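Local structure of type 3 secretion system regulator YopR (Yersinia pestis, 1Z21) at residues Ala26-Glu29 with Val30-Thr33; Ser49-Pro52 with Ala53-Leu56; Pro57-Arg60 with Ser61-Gln65. The protein may help regulate assembly of the type III secretion system, perhaps by controlling secretion or polymerisation of the needle subunit YscF, and is involved in pathogenesis. All coordinates share one frame; numbering follows the deposited sequence.

Overall arrangement
From the N terminus, the five-helix core domain reaches contact 1 first, near the start of helix 25-43. Contact 2 follows at the end of the loop after that helix, where helix 52-66 begins. Contact 3 continues directly along the same helix, and Pro52 O packs on Pro57 CD between the two. All are in series with consecutive segments, so none closes a loop, and none nests in or crosses another. Contact 1 lies on the opposite side of the chain's centre from the other two, its centre about 26 Å from that of contact 2. Contact 1 packs on helices 6-19 and 71-82. Contact 2 meets helix 94-107, and contact 3 meets helices 25-43, 71-82 and 94-107.

Contact 1. Residues Ala26-Glu29 with Val30-Thr33; sequences AVLE and VLAT
Thr33 turns its hydroxyl back along the helix to Glu29. Its OG1 donates to Glu29 O at 2.8 Å. OG1 sits beside its own backbone N and opposite the carbonyl carbon (chi1 -71°), which puts it over the preceding turn. It meets Glu29 O from above the carbonyl plane, not on a lone pair. The Glu29 side chain crosses that of Thr33 at about a right angle. Its OE2 and Thr33 OG1 are 3.7 Å apart. A water donates to Glu29 OE2 at 2.9 Å. The link from this water to Thr33 OG1 is unusually short, at 2.5 Å, and so doubtful. CG of Glu29 starts out opposite the backbone N, and the bend at chi2 (62°) carries the carboxylate forward along the helix, toward the water and the turn of Thr33. The other oxygen, OE1, has its partners elsewhere: a salt bridge to Arg36 and a hydrogen bond from Gln79. The carboxylate is therefore held at both oxygens, and the two positive or polar partners probably stabilise its charge.

This is an i to i+4 arrangement within helix 25-43 of the five-helix core domain. The backbone bonds run in the same spacing, from Val30 N to Ala26 O, Leu31 N to Val27 O and Ala32 N to Leu28 O.

The apolar side chains face other ways. Leu28 and Leu31 are buried and meet through their CD1 methyls at 4.3 Å, a loose touch. Leu28 also packs on Tyr17, Ala75 and Gln79, and Leu31 on Leu13, Trp14 and Ile76. Ala32 CB lies 3.4 Å from Leu28 O, and Ala32 also touches Gln79. Val30 is more open to solvent. Its CG2 sits beside the backbone N and comes within 3.4 Å of Ala26 O, while CB lies 3.5 Å from Val27 O.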
loop_
_atom_site.group_PDB
_atom_site.type_symbol
_atom_site.label_atom_id
_atom_site.label_comp_id
_atom_site.label_asym_id
_atom_site.label_seq_id
_atom_site.Cartn_x
_atom_site.Cartn_y
_atom_site.Cartn_z
ATOM N N ALA A 26 2.776 -5.141 13.311
ATOM C CA ALA A 26 4.167 -4.723 13.265
ATOM C C ALA A 26 4.828 -5.321 12.034
ATOM O O ALA A 26 5.600 -4.657 11.355
ATOM C CB ALA A 26 4.896 -5.132 14.536
ATOM N N VAL A 27 4.476 -6.564 11.713
ATOM C CA VAL A 27 5.002 -7.220 10.529
ATOM C C VAL A 27 4.450 -6.529 9.288
ATOM O O VAL A 27 5.173 -6.257 8.338
ATOM C CB VAL A 27 4.652 -8.719 10.518
ATOM C CG1 VAL A 27 5.098 -9.357 9.218
ATOM C CG2 VAL A 27 5.314 -9.424 11.715
ATOM N N LEU A 28 3.157 -6.236 9.309
ATOM C CA LEU A 28 2.535 -5.549 8.187
ATOM C C LEU A 28 3.113 -4.139 7.994
ATOM O O LEU A 28 3.256 -3.675 6.868
ATOM C CB LEU A 28 1.021 -5.514 8.374
ATOM C CG LEU A 28 0.200 -5.012 7.183
ATOM C CD1 LEU A 28 0.423 -5.856 5.945
ATOM C CD2 LEU A 28 -1.263 -5.003 7.568
ATOM N N GLU A 29 3.481 -3.472 9.082
ATOM C CA GLU A 29 4.110 -2.155 8.987
ATOM C C GLU A 29 5.481 -2.242 8.307
ATOM O O GLU A 29 5.831 -1.414 7.461
ATOM C CB GLU A 29 4.215 -1.519 10.380
ATOM C CG GLU A 29 5.051 -0.249 10.453
ATOM C CD GLU A 29 4.494 0.883 9.620
ATOM O OE1 GLU A 29 3.296 0.836 9.248
ATOM O OE2 GLU A 29 5.261 1.817 9.336
ATOM N N VAL A 30 6.270 -3.255 8.646
ATOM C CA VAL A 30 7.510 -3.483 7.895
ATOM C C VAL A 30 7.226 -3.660 6.385
ATOM O O VAL A 30 7.872 -3.032 5.530
ATOM C CB VAL A 30 8.304 -4.708 8.441
ATOM C CG1 VAL A 30 9.583 -4.889 7.647
ATOM C CG2 VAL A 30 8.632 -4.523 9.909
ATOM N N LEU A 31 6.239 -4.493 6.057
ATOM C CA LEU A 31 5.837 -4.704 4.660
ATOM C C LEU A 31 5.426 -3.398 3.981
ATOM O O LEU A 31 5.768 -3.159 2.818
ATOM C CB LEU A 31 4.690 -5.705 4.587
ATOM C CG LEU A 31 5.109 -7.187 4.630
ATOM C CD1 LEU A 31 3.948 -8.117 5.009
ATOM C CD2 LEU A 31 5.685 -7.604 3.314
ATOM N N ALA A 32 4.712 -2.560 4.717
ATOM C CA ALA A 32 4.129 -1.341 4.154
ATOM C C ALA A 32 5.139 -0.219 4.019
ATOM O O ALA A 32 4.912 0.722 3.278
ATOM C CB ALA A 32 2.970 -0.877 4.999
ATOM N N THR A 33 6.262 -0.337 4.719
ATOM C CA THR A 33 7.223 0.752 4.808
ATOM C C THR A 33 7.724 1.226 3.446
ATOM O O THR A 33 7.526 2.392 3.136
ATOM C CB THR A 33 8.388 0.385 5.767
ATOM O OG1 THR A 33 7.898 0.389 7.110
ATOM C CG2 THR A 33 9.477 1.457 5.747
HETATM O O HOH W 1 8.177 1.894 9.139
#

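Contact 2. Residues Ser49-Pro52 with Ala53-Leu56; sequences SVVP and AIDL
Val51 O takes two backbone donors from the first helical turn, Asp55 N at 2.8 Å and Ile54 N at 3.0 Å. The two bonds differ in shape. Asp55 N comes nearly along the C=O axis, with an N-H...O angle of 168°. Ile54 N approaches from above the carbonyl plane and is more bent, at 142°. Leu56 N continues the helix with a bond to Pro52 O.

The Asp55 side chain returns the grip. Its CG lies beside its own backbone N (chi1 -69°), and this carries the carboxylate back toward the start of the helix. OD2 accepts from Val51 N at 3.0 Å. The N-H is fairly straight but reaches OD2 from above the carboxylate plane. OD2 also bonds to the hydroxyl of Tyr95, so one buried oxygen has two partners. Nearness to the helix N terminus would probably favour the charged form of Asp55.

Val51 is the N-cap of helix 52-66, and Pro52 fills the first position after it, where a proline costs no hydrogen bond. The bond from Val51 N to the side chain of Asp55 resembles the return half of a capping box, but it comes from one residue further on than in the classical box.

Hydrocarbon contacts flank these bonds. Val51 and Ile54 lie side by side and point the same way, with their CG1 atoms 3.8 Å apart. On another side of the turn, Pro52 CB meets Leu56 CD1 at 4.1 Å. Leu56 CG is also near Pro52 O, and the buried Leu56 packs onward against Ile106. Val50 lies on Leu99 and Lys102 of helix 94-107, and Asp55 also touches Leu99.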
loop_
_atom_site.group_PDB
_atom_site.type_symbol
_atom_site.label_atom_id
_atom_site.label_comp_id
_atom_site.label_asym_id
_atom_site.label_seq_id
_atom_site.Cartn_x
_atom_site.Cartn_y
_atom_site.Cartn_z
ATOM N N SER A 49 -7.386 18.327 -5.397
ATOM C CA SER A 49 -8.279 17.215 -5.714
ATOM C C SER A 49 -7.593 16.109 -6.485
ATOM O O SER A 49 -6.814 16.359 -7.407
ATOM C CB SER A 49 -9.477 17.714 -6.528
ATOM O OG SER A 49 -10.104 18.797 -5.872
ATOM N N VAL A 50 -7.914 14.877 -6.116
ATOM C CA VAL A 50 -7.406 13.712 -6.805
ATOM C C VAL A 50 -7.968 13.636 -8.215
ATOM O O VAL A 50 -9.029 14.185 -8.507
ATOM C CB VAL A 50 -7.707 12.401 -6.054
ATOM C CG1 VAL A 50 -7.079 12.437 -4.656
ATOM C CG2 VAL A 50 -9.218 12.119 -5.990
ATOM N N VAL A 51 -7.226 12.960 -9.082
ATOM C CA VAL A 51 -7.584 12.818 -10.482
ATOM C C VAL A 51 -7.596 11.324 -10.770
ATOM O O VAL A 51 -6.578 10.775 -11.182
ATOM C CB VAL A 51 -6.550 13.491 -11.404
ATOM C CG1 VAL A 51 -7.039 13.489 -12.847
ATOM C CG2 VAL A 51 -6.239 14.895 -10.942
ATOM N N PRO A 52 -8.722 10.659 -10.527
ATOM C CA PRO A 52 -8.782 9.188 -10.588
ATOM C C PRO A 52 -8.182 8.533 -11.838
ATOM O O PRO A 52 -7.423 7.575 -11.718
ATOM C CB PRO A 52 -10.280 8.905 -10.513
ATOM C CG PRO A 52 -10.829 10.031 -9.740
ATOM C CD PRO A 52 -10.018 11.237 -10.127
ATOM N N ALA A 53 -8.505 9.032 -13.022
ATOM C CA ALA A 53 -8.066 8.389 -14.257
ATOM C C ALA A 53 -6.549 8.397 -14.431
ATOM O O ALA A 53 -6.005 7.558 -15.139
ATOM C CB ALA A 53 -8.758 9.025 -15.479
ATOM N N ILE A 54 -5.883 9.342 -13.771
ATOM C CA ILE A 54 -4.438 9.505 -13.815
ATOM C C ILE A 54 -3.759 8.866 -12.600
ATOM O O ILE A 54 -2.797 8.114 -12.742
ATOM C CB ILE A 54 -4.111 11.009 -13.870
ATOM C CG1 ILE A 54 -4.698 11.636 -15.139
ATOM C CG2 ILE A 54 -2.619 11.255 -13.754
ATOM C CD1 ILE A 54 -4.097 11.151 -16.417
ATOM N N ASP A 55 -4.289 9.154 -11.419
ATOM C CA ASP A 55 -3.644 8.807 -10.163
ATOM C C ASP A 55 -3.805 7.340 -9.781
ATOM O O ASP A 55 -2.917 6.764 -9.162
ATOM C CB ASP A 55 -4.189 9.662 -9.021
ATOM C CG ASP A 55 -3.782 11.116 -9.114
ATOM O OD1 ASP A 55 -2.781 11.432 -9.786
ATOM O OD2 ASP A 55 -4.415 12.004 -8.507
ATOM N N LEU A 56 -4.944 6.744 -10.097
ATOM C CA LEU A 56 -5.168 5.355 -9.709
ATOM C C LEU A 56 -4.255 4.396 -10.456
ATOM O O LEU A 56 -3.661 3.538 -9.825
ATOM C CB LEU A 56 -6.639 4.961 -9.812
ATOM C CG LEU A 56 -7.504 5.616 -8.728
ATOM C CD1 LEU A 56 -8.983 5.375 -8.974
ATOM C CD2 LEU A 56 -7.113 5.130 -7.330
#

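Contact 3. Residues Pro57-Arg60 with Ser61-Gln65; sequences PELR and SVLQQ
The middle and C-terminal part of helix 52-66, in the five-helix core domain of YopR, makes this contact, and Leu59 and Leu63 pair along its inner face. Leu59 CD2 meets Leu63 CD1 at 3.9 Å, and the two side chains lie aslant to each other. Leu59 starts with CG opposite the backbone N (chi1 176°), while Leu63 has CG beside its own N (chi1 -65°). Leu63 CG thus leans back over the preceding turn, 3.5 Å from Leu59 O. Leu59 packs on Leu99 and Glu103. Leu63 packs on Trp73 and Leu77.

Four backbone bonds across the contact have the i to i+4 spacing of an alpha helix. Ser61 N binds Pro57 O at 3.0 Å, and Gln64 N binds Arg60 O at 2.9 Å. Val62 N to Glu58 O and Leu63 N to Leu59 O come between them. The helix is kinked at Pro57, whose N makes no bond to the turn before.

Branched and polar side chains line the other faces. Val62 CG2 sits beside its backbone N and comes within 3.4 Å of Glu58 O. Val62 is buried against Ala38 and Leu39 of helix 25-43. Ser61 CB is also near Glu58 O, at 3.3 Å. Arg60 bends at chi3 and brings its guanidinium back toward the start of the helix. One face of the group lies over Pro57 N, 3.8 Å above the plane and toward its rim. NH1 makes a salt bridge to Glu103 OE1.

Apolar packing and this salt bridge both join the helix to helix 94-107. Leu59 and Leu63 stay buried. Arg60 is partly exposed, and its fold back lets NH1 reach Glu103, which probably balances its charge.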
loop_
_atom_site.group_PDB
_atom_site.type_symbol
_atom_site.label_atom_id
_atom_site.label_comp_id
_atom_site.label_asym_id
_atom_site.label_seq_id
_atom_site.Cartn_x
_atom_site.Cartn_y
_atom_site.Cartn_z
ATOM N N PRO A 57 -4.124 4.505 -11.781
ATOM C CA PRO A 57 -3.113 3.718 -12.496
ATOM C C PRO A 57 -1.704 3.882 -11.944
ATOM O O PRO A 57 -0.983 2.892 -11.866
ATOM C CB PRO A 57 -3.211 4.250 -13.924
ATOM C CG PRO A 57 -4.607 4.653 -14.049
ATOM C CD PRO A 57 -4.965 5.276 -12.718
ATOM N N GLU A 58 -1.318 5.104 -11.576
ATOM C CA GLU A 58 0.001 5.341 -10.991
ATOM C C GLU A 58 0.117 4.618 -9.648
ATOM O O GLU A 58 1.115 3.954 -9.374
ATOM C CB GLU A 58 0.241 6.845 -10.805
ATOM C CG GLU A 58 0.498 7.561 -12.121
ATOM C CD GLU A 58 0.602 9.077 -11.978
ATOM O OE1 GLU A 58 0.505 9.605 -10.843
ATOM O OE2 GLU A 58 0.793 9.749 -13.024
ATOM N N LEU A 59 -0.910 4.751 -8.817
ATOM C CA LEU A 59 -0.940 4.102 -7.506
ATOM C C LEU A 59 -0.838 2.588 -7.639
ATOM O O LEU A 59 -0.074 1.947 -6.908
ATOM C CB LEU A 59 -2.206 4.488 -6.738
ATOM C CG LEU A 59 -2.432 3.805 -5.382
ATOM C CD1 LEU A 59 -2.877 4.813 -4.334
ATOM C CD2 LEU A 59 -3.441 2.683 -5.506
ATOM N N ARG A 60 -1.580 2.013 -8.578
ATOM C CA ARG A 60 -1.542 0.558 -8.786
ATOM C C ARG A 60 -0.178 0.113 -9.308
ATOM O O ARG A 60 0.303 -0.941 -8.934
ATOM C CB ARG A 60 -2.667 0.112 -9.704
ATOM C CG ARG A 60 -4.030 0.445 -9.136
ATOM C CD ARG A 60 -5.179 -0.207 -9.839
ATOM N NE ARG A 60 -5.479 0.431 -11.114
ATOM C CZ ARG A 60 -6.529 1.212 -11.369
ATOM N NH1 ARG A 60 -7.424 1.527 -10.441
ATOM N NH2 ARG A 60 -6.682 1.700 -12.587
ATOM N N SER A 61 0.463 0.960 -10.111
ATOM C CA SER A 61 1.799 0.683 -10.630
ATOM C C SER A 61 2.827 0.563 -9.508
ATOM O O SER A 61 3.677 -0.335 -9.525
ATOM C CB SER A 61 2.229 1.772 -11.608
ATOM O OG SER A 61 3.532 1.502 -12.043
ATOM N N VAL A 62 2.730 1.463 -8.531
ATOM C CA VAL A 62 3.554 1.399 -7.326
ATOM C C VAL A 62 3.275 0.111 -6.532
ATOM O O VAL A 62 4.200 -0.594 -6.145
ATOM C CB VAL A 62 3.365 2.637 -6.416
ATOM C CG1 VAL A 62 4.201 2.491 -5.143
ATOM C CG2 VAL A 62 3.752 3.924 -7.153
ATOM N N LEU A 63 2.009 -0.212 -6.297
ATOM C CA LEU A 63 1.683 -1.425 -5.551
ATOM C C LEU A 63 2.291 -2.657 -6.221
ATOM O O LEU A 63 2.845 -3.525 -5.537
ATOM C CB LEU A 63 0.166 -1.595 -5.404
ATOM C CG LEU A 63 -0.579 -0.545 -4.570
ATOM C CD1 LEU A 63 -2.062 -0.853 -4.548
ATOM C CD2 LEU A 63 -0.044 -0.438 -3.144
ATOM N N GLN A 64 2.204 -2.707 -7.556
ATOM C CA GLN A 64 2.708 -3.833 -8.354
ATOM C C GLN A 64 4.222 -4.003 -8.267
ATOM O O GLN A 64 4.727 -5.102 -8.488
ATOM C CB GLN A 64 2.306 -3.666 -9.829
ATOM C CG GLN A 64 2.665 -4.861 -10.742
ATOM C CD GLN A 64 2.066 -6.176 -10.261
ATOM O OE1 GLN A 64 2.777 -7.181 -10.089
ATOM N NE2 GLN A 64 0.765 -6.175 -10.032
ATOM N N GLN A 65 4.945 -2.927 -7.967
ATOM C CA GLN A 65 6.394 -3.001 -7.777
ATOM C C GLN A 65 6.774 -3.946 -6.638
ATOM O O GLN A 65 7.875 -4.515 -6.632
ATOM C CB GLN A 65 6.993 -1.618 -7.474
ATOM C CG GLN A 65 7.112 -0.650 -8.667
ATOM C CD GLN A 65 7.453 0.786 -8.232
ATOM O OE1 GLN A 65 8.067 0.996 -7.184
ATOM N NE2 GLN A 65 7.041 1.767 -9.028
#